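Local coordinates for protein metallophosphoesterase (Sphaerobacter thermophilus, PDB 3RQZ) that probably hydrolyses phosphate esters as a zinc-binding metallophosphoesterase of the calcineurin-like superfamily, at residues A[57-69]-A[114-126]. Residues are numbered along the deposited sequence; the frame is centred on the assembly and turned at random.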
# COMPACT_ATOMS: atom_id res chain seq x y z
N PRO A 57 -13.38 6.32 1.47
CA PRO A 57 -14.07 6.86 2.68
C PRO A 57 -14.23 5.84 3.83
O PRO A 57 -14.46 6.25 4.96
CB PRO A 57 -15.45 7.28 2.14
CG PRO A 57 -15.70 6.33 0.89
CD PRO A 57 -14.28 6.27 0.30
N ASN A 58 -14.13 4.55 3.56
CA ASN A 58 -14.38 3.55 4.62
C ASN A 58 -13.12 2.97 5.23
O ASN A 58 -13.07 2.78 6.45
CB ASN A 58 -15.28 2.41 4.09
CG ASN A 58 -16.64 2.90 3.66
OD1 ASN A 58 -17.35 3.55 4.43
ND2 ASN A 58 -17.01 2.60 2.42
N ILE A 59 -12.12 2.65 4.40
CA ILE A 59 -10.89 2.02 4.89
C ILE A 59 -9.70 2.80 4.31
O ILE A 59 -9.47 2.78 3.11
CB ILE A 59 -10.78 0.51 4.51
CG1 ILE A 59 -11.95 -0.31 5.09
CG2 ILE A 59 -9.42 -0.11 5.00
CD1 ILE A 59 -11.77 -0.64 6.54
N SER A 60 -8.99 3.51 5.17
CA SER A 60 -7.80 4.26 4.77
C SER A 60 -6.94 4.36 6.03
O SER A 60 -7.27 5.11 6.96
CB SER A 60 -8.19 5.67 4.29
OG SER A 60 -7.04 6.41 3.85
N VAL A 61 -5.87 3.57 6.09
CA VAL A 61 -5.08 3.52 7.29
C VAL A 61 -3.72 4.21 7.02
O VAL A 61 -3.31 4.35 5.87
CB VAL A 61 -4.94 2.04 7.86
CG1 VAL A 61 -6.34 1.45 8.24
CG2 VAL A 61 -4.24 1.12 6.87
N ILE A 62 -3.07 4.70 8.07
CA ILE A 62 -1.87 5.49 7.93
C ILE A 62 -0.70 4.53 7.72
O ILE A 62 -0.71 3.41 8.27
CB ILE A 62 -1.66 6.38 9.20
CG1 ILE A 62 -0.50 7.34 9.01
CG2 ILE A 62 -1.40 5.56 10.49
CD1 ILE A 62 -0.89 8.75 9.14
N GLY A 63 0.26 4.94 6.89
CA GLY A 63 1.54 4.21 6.74
C GLY A 63 2.67 4.91 7.48
O GLY A 63 2.49 6.04 7.99
N ASN A 64 3.85 4.27 7.55
CA ASN A 64 4.98 4.89 8.27
C ASN A 64 5.47 6.18 7.59
O ASN A 64 5.87 7.16 8.26
CB ASN A 64 6.13 3.88 8.46
CG ASN A 64 6.56 3.21 7.15
OD1 ASN A 64 5.75 2.61 6.45
ND2 ASN A 64 7.86 3.29 6.84
N HIS A 65 5.45 6.20 6.26
CA HIS A 65 5.85 7.46 5.55
C HIS A 65 4.87 8.62 5.76
O HIS A 65 5.30 9.77 5.94
CB HIS A 65 6.12 7.21 4.06
CG HIS A 65 7.38 6.46 3.84
ND1 HIS A 65 8.56 7.08 3.49
CD2 HIS A 65 7.67 5.14 4.01
CE1 HIS A 65 9.52 6.17 3.41
NE2 HIS A 65 9.01 4.99 3.72
N ASP A 66 3.56 8.33 5.73
CA ASP A 66 2.55 9.34 6.06
C ASP A 66 2.80 9.89 7.47
O ASP A 66 2.77 11.10 7.69
CB ASP A 66 1.09 8.79 5.98
CG ASP A 66 0.85 7.92 4.75
OD1 ASP A 66 1.26 8.35 3.63
OD2 ASP A 66 0.24 6.81 4.90
N TRP A 67 3.02 8.98 8.44
CA TRP A 67 3.21 9.36 9.85
C TRP A 67 4.48 10.21 10.04
O TRP A 67 4.50 11.17 10.81
CB TRP A 67 3.26 8.06 10.70
CG TRP A 67 3.42 8.23 12.20
CD1 TRP A 67 4.47 7.75 12.98
CD2 TRP A 67 2.51 8.88 13.12
NE1 TRP A 67 4.27 8.10 14.30
CE2 TRP A 67 3.07 8.77 14.42
CE3 TRP A 67 1.28 9.54 12.96
CZ2 TRP A 67 2.45 9.31 15.56
CZ3 TRP A 67 0.67 10.10 14.12
CH2 TRP A 67 1.25 9.96 15.39
N ALA A 68 5.54 9.84 9.34
CA ALA A 68 6.80 10.63 9.34
C ALA A 68 6.59 12.05 8.81
O ALA A 68 7.12 13.02 9.37
CB ALA A 68 7.85 9.94 8.48
N CYS A 69 5.81 12.17 7.74
CA CYS A 69 5.71 13.43 7.00
C CYS A 69 4.74 14.41 7.62
O CYS A 69 4.62 15.54 7.19
CB CYS A 69 5.43 13.16 5.53
SG CYS A 69 6.85 12.35 4.74
N THR A 114 -9.49 -7.21 9.04
CA THR A 114 -8.69 -6.28 9.79
C THR A 114 -7.74 -5.72 8.75
O THR A 114 -7.27 -6.47 7.86
CB THR A 114 -7.90 -7.00 10.91
OG1 THR A 114 -8.83 -7.58 11.84
CG2 THR A 114 -6.95 -6.02 11.63
N VAL A 115 -7.47 -4.40 8.82
CA VAL A 115 -6.59 -3.75 7.84
C VAL A 115 -5.58 -2.85 8.57
O VAL A 115 -5.98 -2.02 9.42
CB VAL A 115 -7.40 -2.87 6.84
CG1 VAL A 115 -6.39 -2.17 5.83
CG2 VAL A 115 -8.46 -3.72 6.10
N VAL A 116 -4.30 -3.07 8.28
CA VAL A 116 -3.19 -2.30 8.85
C VAL A 116 -2.14 -2.10 7.74
O VAL A 116 -2.15 -2.77 6.70
CB VAL A 116 -2.48 -3.04 10.03
CG1 VAL A 116 -3.40 -3.11 11.29
CG2 VAL A 116 -2.05 -4.49 9.61
N HIS A 117 -1.23 -1.16 7.96
CA HIS A 117 -0.20 -0.94 7.00
C HIS A 117 0.87 -2.04 7.08
O HIS A 117 1.36 -2.51 6.06
CB HIS A 117 0.47 0.41 7.26
CG HIS A 117 1.58 0.70 6.31
ND1 HIS A 117 1.35 0.91 4.97
CD2 HIS A 117 2.93 0.78 6.48
CE1 HIS A 117 2.51 1.12 4.35
NE2 HIS A 117 3.48 1.05 5.26
N GLY A 118 1.28 -2.38 8.28
CA GLY A 118 2.43 -3.27 8.48
C GLY A 118 1.99 -4.62 9.03
O GLY A 118 1.93 -5.61 8.31
N SER A 119 1.65 -4.67 10.31
CA SER A 119 1.24 -5.94 10.86
C SER A 119 0.23 -5.74 11.99
O SER A 119 0.20 -4.66 12.61
CB SER A 119 2.45 -6.73 11.37
OG SER A 119 2.70 -6.36 12.71
N PRO A 120 -0.60 -6.75 12.27
CA PRO A 120 -1.53 -6.49 13.39
C PRO A 120 -0.86 -6.41 14.77
O PRO A 120 -1.44 -5.83 15.71
CB PRO A 120 -2.56 -7.62 13.28
CG PRO A 120 -1.95 -8.64 12.42
CD PRO A 120 -1.04 -7.92 11.48
N ARG A 121 0.37 -6.93 14.91
CA ARG A 121 1.13 -6.67 16.15
C ARG A 121 1.61 -5.23 16.24
O ARG A 121 1.53 -4.60 17.32
CB ARG A 121 2.36 -7.58 16.29
CG ARG A 121 2.05 -9.04 16.44
CD ARG A 121 3.20 -9.75 17.12
NE ARG A 121 4.41 -9.66 16.31
CZ ARG A 121 5.56 -10.24 16.64
NH1 ARG A 121 6.62 -10.09 15.85
NH2 ARG A 121 5.63 -10.96 17.75
N HIS A 122 2.13 -4.72 15.12
CA HIS A 122 2.72 -3.38 15.05
C HIS A 122 2.26 -2.68 13.79
O HIS A 122 2.98 -2.68 12.79
CB HIS A 122 4.26 -3.50 15.07
CG HIS A 122 4.76 -4.30 16.23
ND1 HIS A 122 4.74 -3.82 17.52
CD2 HIS A 122 5.26 -5.56 16.30
CE1 HIS A 122 5.24 -4.73 18.34
NE2 HIS A 122 5.56 -5.80 17.63
N PRO A 123 1.07 -2.06 13.84
CA PRO A 123 0.36 -1.60 12.65
C PRO A 123 1.18 -0.77 11.66
O PRO A 123 1.07 -0.98 10.44
CB PRO A 123 -0.80 -0.79 13.23
CG PRO A 123 -1.09 -1.42 14.52
CD PRO A 123 0.19 -2.01 15.03
N ILE A 124 1.98 0.16 12.16
CA ILE A 124 2.71 1.11 11.29
C ILE A 124 4.01 0.52 10.77
O ILE A 124 4.50 0.89 9.70
CB ILE A 124 3.04 2.43 12.09
CG1 ILE A 124 1.76 3.15 12.50
CG2 ILE A 124 3.89 3.38 11.30
CD1 ILE A 124 0.69 3.01 11.49
N TRP A 125 4.59 -0.39 11.54
CA TRP A 125 6.03 -0.62 11.43
C TRP A 125 6.50 -1.98 10.97
O TRP A 125 7.55 -2.08 10.31
CB TRP A 125 6.67 -0.37 12.80
CG TRP A 125 6.51 0.99 13.30
CD1 TRP A 125 5.78 1.38 14.39
CD2 TRP A 125 7.12 2.19 12.77
NE1 TRP A 125 5.90 2.75 14.57
CE2 TRP A 125 6.72 3.26 13.60
CE3 TRP A 125 7.97 2.44 11.68
CZ2 TRP A 125 7.14 4.59 13.37
CZ3 TRP A 125 8.38 3.76 11.46
CH2 TRP A 125 7.96 4.82 12.31
N GLU A 126 5.77 -3.04 11.31
CA GLU A 126 6.33 -4.40 11.16
C GLU A 126 6.08 -4.96 9.77
O GLU A 126 4.97 -4.91 9.29
CB GLU A 126 5.77 -5.36 12.22
CG GLU A 126 6.31 -6.81 12.14
CD GLU A 126 5.87 -7.68 13.31
OE1 GLU A 126 4.65 -7.90 13.51
OE2 GLU A 126 6.76 -8.17 14.04
O HOH W 1 -1.49 1.08 9.64
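Gly63 CA sits over the face of the His117 imidazole, a CH-pi contact with CA 3.6 Å from the ring centroid and 14° off the ring normal. There is little room for a side chain at Gly63 next to the ring. The ring reaches this place with CG anti to the backbone N (chi1 179°). Its ND1 is hydrogen-bonded to Leu35 O, which helps fix the ring's rotation. On the other side of the ring NE2 lies 3.0 Å from Asn64 OD1. Replacing His117 by an alanine would probably leave Leu35 O without this donor, open a gap under Gly63 and remove the imidazole beside Asn64, Asp11 and Asp37 at the zinc site.

A water bridges the two backbones, 2.8 Å from both Ile62 O and His117 N, and accepts from the latter. CG2 of Ile62 presses on CD1 of Ile124 at 3.4 Å, tighter than usual van der Waals contact. The CG2 branch of Ile124 lies between Asn64 and the indole of Trp125, 3.6 Å from Asn64 CA and over the centre of one ring face. At the outer end Trp67 and Trp125 cross at about a right angle. At the inner end Ile59 CG2 meets Val115 CG1 at 3.8 Å, and Val61 packs on the same valine.

Gly63 is the N-cap of helix 64-69, and its N donates to Asp66 OD2 at 2.7 Å. Gly63-Asn64-His65-Asp66 is the GNHD motif of calcineurin-like phosphoesterases, and His117-Gly118 matches their later His-Gly pair. Asn64 lies beside a bound zinc ion, and His117 touches the zinc ligands Asp11 and Asp37. As in relatives, where this asparagine and histidine bind a metal, the contact probably brings Asn64 and His117 together at the zinc site.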